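Tryptophan synthase alpha chain (Aquifex aeolicus, PDB 2EKC) probably catalyses the aldol cleavage of indoleglycerol phosphate to indole and glyceraldehyde 3-phosphate, as the alpha subunit of tryptophan synthase. Local coordinates at residues A[2-7]-A[171-176]; A[22-27]-A[51-56]; A[26-31]-A[242-247]; A[148-153]-A[167-172]; A[216-221]-A[253-258]. One frame throughout, in Å; residues are numbered along the deposited sequence.

Contact 1. Residues A[2-7]-A[171-176]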
# COMPACT_ATOMS: atom_id res chain seq x y z
N GLY A 2 14.66 -2.76 -5.56
CA GLY A 2 14.32 -1.48 -6.17
C GLY A 2 14.01 -0.30 -5.27
O GLY A 2 14.63 -0.10 -4.23
N ARG A 3 13.02 0.48 -5.69
CA ARG A 3 12.62 1.68 -4.96
C ARG A 3 12.21 1.42 -3.51
O ARG A 3 12.42 2.28 -2.65
CB ARG A 3 11.46 2.38 -5.68
CG ARG A 3 11.80 2.96 -7.06
CD ARG A 3 10.73 3.96 -7.50
NE ARG A 3 11.05 4.60 -8.77
CZ ARG A 3 10.85 4.04 -9.96
NH1 ARG A 3 10.33 2.82 -10.05
NH2 ARG A 3 11.17 4.70 -11.07
N ILE A 4 11.62 0.26 -3.24
CA ILE A 4 11.20 -0.05 -1.88
C ILE A 4 12.40 -0.17 -0.96
O ILE A 4 12.46 0.49 0.08
CB ILE A 4 10.38 -1.36 -1.84
CG1 ILE A 4 9.09 -1.19 -2.64
CG2 ILE A 4 10.07 -1.72 -0.40
CD1 ILE A 4 8.25 -2.44 -2.74
N SER A 5 13.36 -1.01 -1.33
CA SER A 5 14.55 -1.17 -0.52
C SER A 5 15.32 0.14 -0.40
O SER A 5 15.77 0.49 0.69
CB SER A 5 15.46 -2.25 -1.12
OG SER A 5 14.92 -3.53 -0.86
N ASP A 6 15.45 0.87 -1.50
CA ASP A 6 16.16 2.15 -1.46
C ASP A 6 15.49 3.10 -0.47
O ASP A 6 16.16 3.76 0.33
CB ASP A 6 16.19 2.83 -2.83
CG ASP A 6 16.97 2.04 -3.87
OD1 ASP A 6 17.84 1.23 -3.50
OD2 ASP A 6 16.72 2.26 -5.08
N LYS A 7 14.16 3.16 -0.52
CA LYS A 7 13.43 4.06 0.37
C LYS A 7 13.62 3.74 1.84
O LYS A 7 13.85 4.64 2.65
CB LYS A 7 11.93 4.04 0.04
CG LYS A 7 11.10 4.99 0.90
CD LYS A 7 11.57 6.44 0.77
CE LYS A 7 11.36 6.97 -0.64
NZ LYS A 7 11.80 8.39 -0.77
N ASP A 171 9.95 -9.79 -1.29
CA ASP A 171 11.14 -9.36 -2.01
C ASP A 171 11.84 -8.24 -1.24
O ASP A 171 13.06 -8.23 -1.11
CB ASP A 171 10.79 -8.85 -3.41
CG ASP A 171 10.33 -9.96 -4.34
OD1 ASP A 171 11.06 -10.97 -4.46
OD2 ASP A 171 9.26 -9.81 -4.96
N GLU A 172 11.05 -7.29 -0.74
CA GLU A 172 11.61 -6.15 -0.03
C GLU A 172 10.88 -5.72 1.24
O GLU A 172 11.45 -5.05 2.10
CB GLU A 172 11.69 -4.95 -0.97
CG GLU A 172 12.56 -5.17 -2.21
CD GLU A 172 12.35 -4.08 -3.24
OE1 GLU A 172 11.36 -4.17 -4.00
OE2 GLU A 172 13.17 -3.14 -3.28
N MET A 173 9.60 -6.07 1.35
CA MET A 173 8.83 -5.67 2.52
C MET A 173 7.60 -6.54 2.75
O MET A 173 7.18 -7.28 1.86
CB MET A 173 8.39 -4.21 2.38
CG MET A 173 7.41 -4.00 1.24
SD MET A 173 6.79 -2.32 1.14
CE MET A 173 5.70 -2.29 2.53
N THR A 174 7.03 -6.42 3.94
CA THR A 174 5.84 -7.17 4.30
C THR A 174 4.79 -6.23 4.89
O THR A 174 5.12 -5.14 5.36
CB THR A 174 6.15 -8.26 5.36
OG1 THR A 174 6.61 -7.63 6.57
CG2 THR A 174 7.22 -9.21 4.85
N TYR A 175 3.54 -6.67 4.87
CA TYR A 175 2.44 -5.89 5.40
C TYR A 175 1.61 -6.73 6.36
O TYR A 175 1.12 -7.80 5.99
CB TYR A 175 1.54 -5.38 4.27
CG TYR A 175 0.28 -4.72 4.79
CD1 TYR A 175 0.34 -3.53 5.52
CD2 TYR A 175 -0.97 -5.32 4.62
CE1 TYR A 175 -0.81 -2.95 6.07
CE2 TYR A 175 -2.13 -4.75 5.18
CZ TYR A 175 -2.04 -3.57 5.90
OH TYR A 175 -3.16 -3.01 6.47
N PHE A 176 1.44 -6.24 7.59
CA PHE A 176 0.63 -6.93 8.58
C PHE A 176 -0.57 -6.06 8.95
O PHE A 176 -0.45 -4.84 9.01
CB PHE A 176 1.42 -7.20 9.87
CG PHE A 176 2.27 -8.44 9.83
CD1 PHE A 176 3.32 -8.55 8.94
CD2 PHE A 176 2.02 -9.48 10.71
CE1 PHE A 176 4.13 -9.70 8.93
CE2 PHE A 176 2.81 -10.63 10.71
CZ PHE A 176 3.87 -10.73 9.82
O HOH W 1 10.75 -1.83 -5.20
O HOH W 2 14.14 -4.14 1.75
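Ser-5, in the first turn of helix 3-14, lies beside Glu-172 just ahead of strand 174-177, their CA atoms 5.8 Å apart. A backbone bond is clear: Ser-5 N donates to Glu-172 OE2 at 2.9 Å with an N-H...O angle of 156°, coming from above the carboxylate, 52° out of its plane. The other oxygen, OE1, accepts a hydrogen bond from a water, which in turn accepts the N-H of Ile-4. A carboxylate set against the first N-H groups of a helix would probably have its negative charge stabilised there. Met-1 N also bonds both Ser-5 OG and Glu-172 OE2. Ile-4 CB lies 3.6 Å from Glu-172 OE2, while Ile-4 CG2, anti to the backbone N, packs 3.7 Å from Met-173 SD, the two side chains crossing at about a right angle. The N-terminal helix thus packs at the N-terminal end of the TIM-barrel strands: Ile-4 touches Ser-149 at the start of strand 149-154, while Met-173 touches Val-151 and Val-210.

Contact 2. Residues A[22-27]-A[51-56]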
# COMPACT_ATOMS: atom_id res chain seq x y z
N TYR A 22 -2.70 5.45 1.18
CA TYR A 22 -3.57 4.72 0.27
C TYR A 22 -4.75 5.57 -0.17
O TYR A 22 -5.52 6.07 0.65
CB TYR A 22 -4.02 3.44 0.99
CG TYR A 22 -5.04 2.56 0.30
CD1 TYR A 22 -5.07 2.43 -1.09
CD2 TYR A 22 -5.94 1.81 1.06
CE1 TYR A 22 -5.99 1.57 -1.71
CE2 TYR A 22 -6.86 0.95 0.45
CZ TYR A 22 -6.88 0.84 -0.93
OH TYR A 22 -7.81 0.01 -1.52
N LEU A 23 -4.87 5.76 -1.49
CA LEU A 23 -5.97 6.53 -2.08
C LEU A 23 -6.51 5.73 -3.26
O LEU A 23 -5.80 4.89 -3.83
CB LEU A 23 -5.49 7.91 -2.57
CG LEU A 23 -5.24 9.00 -1.53
CD1 LEU A 23 -4.63 10.23 -2.21
CD2 LEU A 23 -6.55 9.37 -0.84
N MET A 24 -7.76 5.98 -3.64
CA MET A 24 -8.41 5.28 -4.74
C MET A 24 -8.47 6.12 -6.02
O MET A 24 -8.90 7.27 -5.99
CB MET A 24 -9.83 4.88 -4.34
CG MET A 24 -10.60 4.11 -5.41
SD MET A 24 -10.02 2.41 -5.57
CE MET A 24 -10.51 1.77 -3.99
N VAL A 25 -8.05 5.54 -7.14
CA VAL A 25 -8.09 6.26 -8.41
C VAL A 25 -9.55 6.44 -8.81
O VAL A 25 -10.30 5.47 -8.85
CB VAL A 25 -7.39 5.50 -9.55
CG1 VAL A 25 -7.53 6.28 -10.85
CG2 VAL A 25 -5.91 5.29 -9.22
N GLY A 26 -9.94 7.67 -9.10
CA GLY A 26 -11.31 7.92 -9.52
C GLY A 26 -12.30 8.32 -8.44
O GLY A 26 -13.47 8.54 -8.74
N TYR A 27 -11.85 8.43 -7.20
CA TYR A 27 -12.74 8.82 -6.10
C TYR A 27 -12.31 10.14 -5.49
O TYR A 27 -11.16 10.29 -5.08
CB TYR A 27 -12.74 7.76 -4.99
CG TYR A 27 -13.60 8.17 -3.81
CD1 TYR A 27 -14.99 8.15 -3.89
CD2 TYR A 27 -13.02 8.62 -2.62
CE1 TYR A 27 -15.79 8.57 -2.83
CE2 TYR A 27 -13.81 9.05 -1.54
CZ TYR A 27 -15.19 9.02 -1.66
OH TYR A 27 -15.97 9.44 -0.60
N GLY A 51 -5.05 2.58 -5.39
CA GLY A 51 -6.23 1.73 -5.45
C GLY A 51 -6.83 1.53 -6.83
O GLY A 51 -7.13 2.49 -7.53
N PHE A 52 -6.99 0.26 -7.22
CA PHE A 52 -7.54 -0.15 -8.51
C PHE A 52 -8.99 -0.57 -8.23
O PHE A 52 -9.24 -1.65 -7.69
CB PHE A 52 -6.70 -1.32 -9.05
CG PHE A 52 -7.23 -1.96 -10.32
CD1 PHE A 52 -8.19 -1.34 -11.11
CD2 PHE A 52 -6.71 -3.19 -10.74
CE1 PHE A 52 -8.63 -1.93 -12.30
CE2 PHE A 52 -7.14 -3.80 -11.92
CZ PHE A 52 -8.10 -3.16 -12.71
N PRO A 53 -9.97 0.28 -8.58
CA PRO A 53 -11.40 -0.00 -8.35
C PRO A 53 -11.83 -1.41 -8.75
O PRO A 53 -11.57 -1.84 -9.87
CB PRO A 53 -12.10 1.08 -9.16
CG PRO A 53 -11.13 2.22 -9.12
CD PRO A 53 -9.82 1.52 -9.37
N PHE A 54 -12.51 -2.10 -7.84
CA PHE A 54 -12.98 -3.47 -8.10
C PHE A 54 -14.46 -3.62 -7.75
O PHE A 54 -14.96 -3.00 -6.81
CB PHE A 54 -12.13 -4.46 -7.28
CG PHE A 54 -12.45 -5.90 -7.55
CD1 PHE A 54 -12.47 -6.40 -8.85
CD2 PHE A 54 -12.73 -6.77 -6.50
CE1 PHE A 54 -12.76 -7.74 -9.10
CE2 PHE A 54 -13.02 -8.12 -6.74
CZ PHE A 54 -13.03 -8.60 -8.04
N SER A 55 -15.17 -4.46 -8.50
CA SER A 55 -16.60 -4.66 -8.31
C SER A 55 -17.02 -5.43 -7.05
O SER A 55 -18.19 -5.40 -6.67
CB SER A 55 -17.19 -5.37 -9.53
OG SER A 55 -16.68 -6.69 -9.62
N ASP A 56 -16.08 -6.13 -6.41
CA ASP A 56 -16.42 -6.91 -5.22
C ASP A 56 -15.29 -6.88 -4.19
O ASP A 56 -14.70 -7.92 -3.87
CB ASP A 56 -16.75 -8.35 -5.62
CG ASP A 56 -17.43 -9.12 -4.50
OD1 ASP A 56 -18.17 -8.49 -3.72
OD2 ASP A 56 -17.24 -10.35 -4.42
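Met-24 and Pro-53 slide past each other in opposite directions, with Met-24 SD 3.7 Å from Pro-53 CG. Met-24 CG is anti to the backbone N (chi1 -179°), and bends at chi2 and chi3 then fold the thioether back across the neighbouring backbone, where SD lies 3.5 Å from Gly-51 O. Tyr-22 meets the same glycine with its ring edge, CE1 being 3.8 Å from Gly-51 CA. A CB at Gly-51 would collide with the Met-24 sulfur and press on Tyr-22, so the glycine makes room for both. The backbones form a parallel bridge: Gly-51 N donates to Leu-23 O at 2.9 Å, and Val-25 N to Gly-51 O at 3.2 Å. Pro-53 CG also covers Val-25 O at 3.4 Å, a buried carbonyl oxygen for which the model holds no partner. An alanine in place of Pro-53 would lack the ring CG and CD, and would probably leave a gap beside the Met-24 sulfur and that carbonyl. Tyr-22 also comes close to Glu-49 and Asp-60, the predicted proton acceptors, which puts the contact at the active-site end of the barrel. Around it, helix 62-73 brings His-68 onto Met-24 and Ala-71 onto Pro-53, helix 30-42 lies against Leu-23 and Val-25, and strand 230-233 bonds the other edge of strand 18-24 at Tyr-22.

Contact 3. Residues A[26-31]-A[242-247]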
# COMPACT_ATOMS: atom_id res chain seq x y z
N GLY A 26 -9.94 7.67 -9.10
CA GLY A 26 -11.31 7.92 -9.52
C GLY A 26 -12.30 8.32 -8.44
O GLY A 26 -13.47 8.54 -8.74
N TYR A 27 -11.85 8.43 -7.20
CA TYR A 27 -12.74 8.82 -6.10
C TYR A 27 -12.31 10.14 -5.49
O TYR A 27 -11.16 10.29 -5.08
CB TYR A 27 -12.74 7.76 -4.99
CG TYR A 27 -13.60 8.17 -3.81
CD1 TYR A 27 -14.99 8.15 -3.89
CD2 TYR A 27 -13.02 8.62 -2.62
CE1 TYR A 27 -15.79 8.57 -2.83
CE2 TYR A 27 -13.81 9.05 -1.54
CZ TYR A 27 -15.19 9.02 -1.66
OH TYR A 27 -15.97 9.44 -0.60
N PRO A 28 -13.23 11.11 -5.39
CA PRO A 28 -14.64 11.07 -5.80
C PRO A 28 -14.82 11.15 -7.32
O PRO A 28 -15.91 10.93 -7.84
CB PRO A 28 -15.25 12.26 -5.07
CG PRO A 28 -14.12 13.23 -5.02
CD PRO A 28 -12.96 12.34 -4.63
N ASP A 29 -13.73 11.47 -8.02
CA ASP A 29 -13.67 11.56 -9.48
C ASP A 29 -12.19 11.55 -9.84
O ASP A 29 -11.35 11.82 -8.98
CB ASP A 29 -14.37 12.84 -9.98
CG ASP A 29 -13.74 14.11 -9.43
OD1 ASP A 29 -12.64 14.49 -9.88
OD2 ASP A 29 -14.36 14.74 -8.55
N TYR A 30 -11.86 11.24 -11.09
CA TYR A 30 -10.45 11.18 -11.49
C TYR A 30 -9.65 12.42 -11.13
O TYR A 30 -8.63 12.33 -10.45
CB TYR A 30 -10.31 10.91 -12.99
CG TYR A 30 -8.87 10.63 -13.40
CD1 TYR A 30 -8.34 9.34 -13.30
CD2 TYR A 30 -8.03 11.65 -13.83
CE1 TYR A 30 -7.01 9.08 -13.62
CE2 TYR A 30 -6.69 11.41 -14.15
CZ TYR A 30 -6.19 10.12 -14.04
OH TYR A 30 -4.87 9.88 -14.35
N GLU A 31 -10.10 13.59 -11.60
CA GLU A 31 -9.40 14.85 -11.33
C GLU A 31 -9.12 15.08 -9.85
O GLU A 31 -7.99 15.37 -9.46
CB GLU A 31 -10.20 16.03 -11.90
CG GLU A 31 -9.53 17.38 -11.67
CD GLU A 31 -10.28 18.54 -12.30
OE1 GLU A 31 -11.49 18.70 -12.00
OE2 GLU A 31 -9.67 19.28 -13.10
N GLY A 242 -13.14 12.46 -0.28
CA GLY A 242 -14.54 12.41 -0.66
C GLY A 242 -15.25 13.76 -0.69
O GLY A 242 -16.18 13.95 -1.47
N GLN A 243 -14.81 14.69 0.15
CA GLN A 243 -15.39 16.03 0.21
C GLN A 243 -14.45 17.03 -0.46
O GLN A 243 -14.59 18.23 -0.27
CB GLN A 243 -15.61 16.47 1.65
CG GLN A 243 -16.65 15.68 2.43
CD GLN A 243 -16.79 16.20 3.86
OE1 GLN A 243 -17.24 17.33 4.08
NE2 GLN A 243 -16.39 15.39 4.82
N LYS A 244 -13.49 16.52 -1.22
CA LYS A 244 -12.52 17.37 -1.91
C LYS A 244 -11.78 18.30 -0.94
O LYS A 244 -11.42 19.42 -1.30
CB LYS A 244 -13.23 18.19 -2.99
CG LYS A 244 -14.01 17.35 -3.99
CD LYS A 244 -14.74 18.20 -5.01
CE LYS A 244 -15.60 17.34 -5.93
NZ LYS A 244 -16.38 18.15 -6.89
N LYS A 245 -11.55 17.83 0.28
CA LYS A 245 -10.85 18.62 1.29
C LYS A 245 -9.35 18.35 1.16
O LYS A 245 -8.73 17.73 2.03
CB LYS A 245 -11.36 18.26 2.68
CG LYS A 245 -12.81 18.69 2.90
CD LYS A 245 -13.45 18.06 4.15
CE LYS A 245 -12.93 18.68 5.44
NZ LYS A 245 -13.68 18.19 6.62
N ILE A 246 -8.79 18.83 0.05
CA ILE A 246 -7.39 18.63 -0.28
C ILE A 246 -6.40 19.25 0.70
O ILE A 246 -5.39 18.64 1.05
CB ILE A 246 -7.09 19.16 -1.70
CG1 ILE A 246 -8.09 18.58 -2.70
CG2 ILE A 246 -5.66 18.82 -2.10
CD1 ILE A 246 -8.22 17.06 -2.64
N GLU A 247 -6.69 20.47 1.15
CA GLU A 247 -5.80 21.13 2.09
C GLU A 247 -5.75 20.38 3.42
O GLU A 247 -4.68 20.23 4.00
CB GLU A 247 -6.23 22.58 2.33
CG GLU A 247 -5.23 23.36 3.17
CD GLU A 247 -5.69 24.78 3.46
OE1 GLU A 247 -5.99 25.52 2.51
OE2 GLU A 247 -5.74 25.15 4.65
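Tyr-27 lays the outer end of its ring beside Gly-242. From CB, the ring carbon CG stands anti to the backbone N (chi1 177°), which carries the ring toward the end of helix 235-242. Tyr-27 CE2 comes within 3.5 Å of Gly-242 CA, CZ within 3.6 Å, and the hydroxyl OH within 3.3 Å of that same CA, which approaches the ring obliquely. A CB on Gly-242 would overlap the hydroxyl, so the close approach depends on glycine. The peptide bond between Tyr-27 and Pro-28 is cis, and Pro-28 CB sits over one face of the tyrosine ring, offset toward its rim. Pro-28 packs against the same segment, its CB 4.1 Å from Gly-242 O and its CG 4.2 Å from Lys-244 CG. Lys-244, extended beyond CG, crosses Asp-29 at about a right angle and puts CE 3.9 Å from Asp-29 OD2. Lys-244 NZ stays 4.3 Å from Asp-29 OD2, opposite charges near each other but too far apart to pair directly. The firmer partner of Asp-29 is Thr-32, whose N is bonded by OD1 in an N-cap of helix 30-42. Lys-244, at positive phi, is the C-prime residue of a Schellman motif ending helix 235-242. The pairing thus joins a helix start to a helix end on the surface of a TIM barrel, where the segments that follow its first and last strands meet.

Contact 4. Residues A[148-153]-A[167-172]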
# COMPACT_ATOMS: atom_id res chain seq x y z
N LEU A 148 8.59 -7.06 -10.28
CA LEU A 148 7.54 -6.39 -9.51
C LEU A 148 7.63 -7.01 -8.12
O LEU A 148 7.53 -8.22 -7.97
CB LEU A 148 6.17 -6.66 -10.13
CG LEU A 148 5.92 -5.95 -11.46
CD1 LEU A 148 4.67 -6.52 -12.12
CD2 LEU A 148 5.79 -4.46 -11.22
N SER A 149 7.82 -6.16 -7.11
CA SER A 149 7.98 -6.62 -5.74
C SER A 149 6.74 -7.28 -5.14
O SER A 149 5.65 -6.71 -5.13
CB SER A 149 8.42 -5.44 -4.87
OG SER A 149 8.99 -5.87 -3.66
N PHE A 150 6.92 -8.50 -4.64
CA PHE A 150 5.82 -9.23 -4.02
C PHE A 150 5.77 -8.87 -2.53
O PHE A 150 6.75 -9.02 -1.81
CB PHE A 150 6.02 -10.74 -4.18
CG PHE A 150 4.87 -11.56 -3.67
CD1 PHE A 150 3.68 -11.61 -4.38
CD2 PHE A 150 4.97 -12.25 -2.46
CE1 PHE A 150 2.59 -12.34 -3.89
CE2 PHE A 150 3.89 -12.98 -1.97
CZ PHE A 150 2.70 -13.03 -2.68
N VAL A 151 4.61 -8.40 -2.09
CA VAL A 151 4.42 -8.00 -0.70
C VAL A 151 3.42 -8.93 -0.01
O VAL A 151 2.21 -8.78 -0.17
CB VAL A 151 3.91 -6.55 -0.62
CG1 VAL A 151 3.72 -6.14 0.83
CG2 VAL A 151 4.89 -5.61 -1.32
N PRO A 152 3.92 -9.91 0.76
CA PRO A 152 3.03 -10.84 1.47
C PRO A 152 2.28 -10.17 2.61
O PRO A 152 2.72 -9.16 3.16
CB PRO A 152 4.00 -11.92 1.95
CG PRO A 152 5.25 -11.15 2.22
CD PRO A 152 5.33 -10.23 1.01
N LEU A 153 1.13 -10.74 2.97
CA LEU A 153 0.33 -10.17 4.05
C LEU A 153 0.36 -11.04 5.30
O LEU A 153 0.27 -12.27 5.22
CB LEU A 153 -1.11 -9.97 3.60
CG LEU A 153 -1.37 -8.78 2.68
CD1 LEU A 153 -0.63 -8.96 1.36
CD2 LEU A 153 -2.87 -8.64 2.43
N CYS A 167 8.39 -14.22 5.10
CA CYS A 167 9.71 -13.63 4.90
C CYS A 167 10.35 -14.08 3.59
O CYS A 167 10.88 -13.26 2.83
CB CYS A 167 10.62 -14.00 6.07
SG CYS A 167 12.12 -12.97 6.22
N GLU A 168 10.31 -15.38 3.31
CA GLU A 168 10.90 -15.89 2.09
C GLU A 168 10.10 -15.47 0.86
O GLU A 168 10.62 -15.47 -0.26
CB GLU A 168 11.03 -17.41 2.15
CG GLU A 168 9.73 -18.16 2.36
CD GLU A 168 9.92 -19.66 2.38
OE1 GLU A 168 10.63 -20.16 3.28
OE2 GLU A 168 9.36 -20.35 1.49
N ALA A 169 8.84 -15.11 1.06
CA ALA A 169 7.98 -14.70 -0.04
C ALA A 169 8.14 -13.21 -0.37
O ALA A 169 7.86 -12.78 -1.48
CB ALA A 169 6.53 -15.01 0.27
N ALA A 170 8.57 -12.43 0.62
CA ALA A 170 8.73 -11.00 0.42
C ALA A 170 10.04 -10.64 -0.27
O ALA A 170 11.11 -11.14 0.09
CB ALA A 170 8.65 -10.28 1.77
N ASP A 171 9.95 -9.79 -1.29
CA ASP A 171 11.14 -9.36 -2.01
C ASP A 171 11.84 -8.24 -1.24
O ASP A 171 13.06 -8.23 -1.11
CB ASP A 171 10.79 -8.85 -3.41
CG ASP A 171 10.33 -9.96 -4.34
OD1 ASP A 171 11.06 -10.97 -4.46
OD2 ASP A 171 9.26 -9.81 -4.96
N GLU A 172 11.05 -7.29 -0.74
CA GLU A 172 11.61 -6.15 -0.03
C GLU A 172 10.88 -5.72 1.24
O GLU A 172 11.45 -5.05 2.10
CB GLU A 172 11.69 -4.95 -0.97
CG GLU A 172 12.56 -5.17 -2.21
CD GLU A 172 12.35 -4.08 -3.24
OE1 GLU A 172 11.36 -4.17 -4.00
OE2 GLU A 172 13.17 -3.14 -3.28
O HOH W 3 8.98 -10.51 -7.39
O HOH W 4 8.24 -6.73 -1.25
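The Phe-150 ring turns an edge to Ala-169, its CD2 only 3.1 Å from Ala-169 O, which lies near the ring plane. Next along that edge, Phe-150 CE2 is 4.0 Å from the methyl carbon CB of Ala-169. The second flat group, the Asp-171 carboxylate, is met at OD2 by Phe-150 N at 2.7 Å; the donor comes on the anti side, 17° out of the plane, and the N-H...O angle of 171° makes the bond nearly straight. A water that donates to Leu-148 O also donates to Asp-171 OD2. The third, the Glu-172 carboxylate, offers the anti lone pair of OE1 to Ser-149 OG at 2.9 Å. With OG anti to the backbone N (chi1 -161°), Ser-149 directs its hydroxyl there and also accepts from a second water that bridges Phe-150 O and Glu-172 N. The backbones add one weak bond, Asp-171 N to Phe-150 O at 3.3 Å, and a CA-H...O contact from Ala-170 to that oxygen. Pro-152 CD presses on Ala-170 CB at 3.4 Å, closer than carbons usually pack. The contact lies within the beta-alpha-beta unit of strand 149-154, helix 160-169 and strand 174-177, and fastens the turn after the helix back onto strand 149-154. Helix 133-145 flanks Phe-150 through Lys-140 and Met-143, and a disulfide ties Cys-167 to Cys-205, just beyond helix 192-204.

Contact 5. Residues A[216-221]-A[253-258]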
# COMPACT_ATOMS: atom_id res chain seq x y z
N SER A 216 -5.31 6.94 12.04
CA SER A 216 -5.94 8.18 11.62
C SER A 216 -5.48 9.38 12.44
O SER A 216 -5.92 10.50 12.21
CB SER A 216 -7.46 8.06 11.73
OG SER A 216 -7.86 7.77 13.06
N LYS A 217 -4.60 9.14 13.41
CA LYS A 217 -4.10 10.21 14.27
C LYS A 217 -2.59 10.12 14.43
O LYS A 217 -2.02 9.03 14.39
CB LYS A 217 -4.76 10.13 15.64
CG LYS A 217 -6.27 10.32 15.61
CD LYS A 217 -6.94 9.74 16.85
CE LYS A 217 -6.40 10.34 18.14
NZ LYS A 217 -7.04 9.73 19.34
N LYS A 218 -1.95 11.26 14.63
CA LYS A 218 -0.50 11.31 14.81
C LYS A 218 -0.07 10.35 15.91
O LYS A 218 0.96 9.68 15.80
CB LYS A 218 -0.07 12.73 15.17
CG LYS A 218 1.40 12.88 15.51
CD LYS A 218 1.70 14.30 15.93
CE LYS A 218 3.09 14.42 16.52
NZ LYS A 218 3.36 15.81 16.99
N GLU A 219 -0.87 10.27 16.97
CA GLU A 219 -0.59 9.38 18.10
C GLU A 219 -0.51 7.94 17.63
O GLU A 219 0.32 7.16 18.12
CB GLU A 219 -1.67 9.51 19.17
CG GLU A 219 -1.58 10.76 20.04
CD GLU A 219 -1.56 12.05 19.23
OE1 GLU A 219 -2.47 12.24 18.39
OE2 GLU A 219 -0.65 12.88 19.45
N HIS A 220 -1.39 7.57 16.70
CA HIS A 220 -1.43 6.21 16.18
C HIS A 220 -0.13 5.90 15.44
O HIS A 220 0.47 4.84 15.63
CB HIS A 220 -2.60 6.03 15.21
CG HIS A 220 -3.94 6.37 15.79
ND1 HIS A 220 -5.10 6.29 15.06
CD2 HIS A 220 -4.29 6.79 17.03
CE1 HIS A 220 -6.12 6.65 15.82
NE2 HIS A 220 -5.66 6.96 17.02
N ALA A 221 0.30 6.84 14.61
CA ALA A 221 1.53 6.68 13.84
C ALA A 221 2.72 6.51 14.77
O ALA A 221 3.54 5.61 14.59
CB ALA A 221 1.75 7.89 12.94
N VAL A 253 -1.53 14.34 6.44
CA VAL A 253 -0.35 13.57 6.06
C VAL A 253 0.89 14.17 6.72
O VAL A 253 1.78 13.44 7.17
CB VAL A 253 -0.15 13.56 4.53
CG1 VAL A 253 1.23 13.01 4.17
CG2 VAL A 253 -1.24 12.72 3.87
N LYS A 254 0.94 15.49 6.79
CA LYS A 254 2.07 16.18 7.40
C LYS A 254 2.15 15.83 8.88
O LYS A 254 3.23 15.58 9.42
CB LYS A 254 1.92 17.69 7.23
CG LYS A 254 3.09 18.49 7.77
CD LYS A 254 3.02 19.95 7.32
CE LYS A 254 1.79 20.65 7.87
NZ LYS A 254 1.69 22.06 7.40
N GLU A 255 0.99 15.80 9.54
CA GLU A 255 0.92 15.48 10.96
C GLU A 255 1.29 14.02 11.25
O GLU A 255 2.01 13.73 12.20
CB GLU A 255 -0.47 15.79 11.50
CG GLU A 255 -0.71 15.34 12.92
CD GLU A 255 -1.83 16.09 13.59
OE1 GLU A 255 -2.90 16.25 12.96
OE2 GLU A 255 -1.64 16.53 14.74
N LEU A 256 0.78 13.10 10.43
CA LEU A 256 1.08 11.68 10.60
C LEU A 256 2.58 11.46 10.49
O LEU A 256 3.18 10.74 11.28
CB LEU A 256 0.36 10.85 9.54
CG LEU A 256 -1.17 10.83 9.61
CD1 LEU A 256 -1.74 10.05 8.43
CD2 LEU A 256 -1.60 10.20 10.93
N LYS A 257 3.18 12.09 9.48
CA LYS A 257 4.61 11.97 9.24
C LYS A 257 5.41 12.53 10.43
O LYS A 257 6.55 12.13 10.66
CB LYS A 257 4.98 12.71 7.95
CG LYS A 257 6.41 12.48 7.49
CD LYS A 257 6.70 11.00 7.29
CE LYS A 257 8.19 10.77 7.15
NZ LYS A 257 8.56 9.34 7.10
N GLU A 258 4.80 13.46 11.16
CA GLU A 258 5.46 14.04 12.33
C GLU A 258 5.66 12.98 13.40
O GLU A 258 6.67 12.96 14.09
CB GLU A 258 4.62 15.20 12.90
CG GLU A 258 5.04 16.56 12.38
CD GLU A 258 4.16 17.69 12.91
OE1 GLU A 258 3.84 17.68 14.12
OE2 GLU A 258 3.80 18.58 12.12
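Lys-218 lies across Glu-255 at about a right angle, with Lys-218 CB 3.5 Å from Glu-255 CG. Lys-218 CG, anti to the backbone N (chi1 175°), passes 3.5 Å from Glu-255 O, and the extended chain beyond carries the ammonium on to the next turn. There Lys-218 NZ makes a weak, long salt bridge with Glu-258 OE1 at 3.5 Å. An alanine at Lys-218 would strip away this aliphatic arm, and is likely to leave Glu-258 without that charged mate and the Glu-255 carbonyl less covered. Beside them, the buried Leu-256 puts CD2 3.6 Å from Lys-217 C, and Ala-221 CB meets Leu-256 O at the same separation. These residues join two helices of the outer layer of the (beta/alpha)8 barrel: helix 218-225 precedes strand 230-233, and helix 246-258 comes after it. Further out, the start of helix 218-225 is held by its own approach: Ser-216 N donates to His-220 ND1 at 3.1 Å, from 28° out of the ring plane, while Lys-217 CB lies over the centre of one face of that imidazole. On helix 246-258, Lys-257 NZ forms salt bridges with Asp-46 and Glu-16.

Overall arrangement
From the N terminus, contact 1 closes a long loop by returning residues 171-176 to the opening helix. Contact 2 is nested inside it and joins the first two strands of the barrel on the opposite side of the chain's centre. Contact 3 starts from the same stretch as contact 2 but reaches forward to 242-247, so it crosses contact 1 and encloses contact 4. Contact 4 is a short closure ending where contact 1 ends; they share Asp-171 and Glu-172, and Tyr-175 N probably bonds Pro-152 O between them. Contact 5 opens last, crosses contact 3 and shares helix 246-258 with it, tying helix 218-225 to helix 246-258.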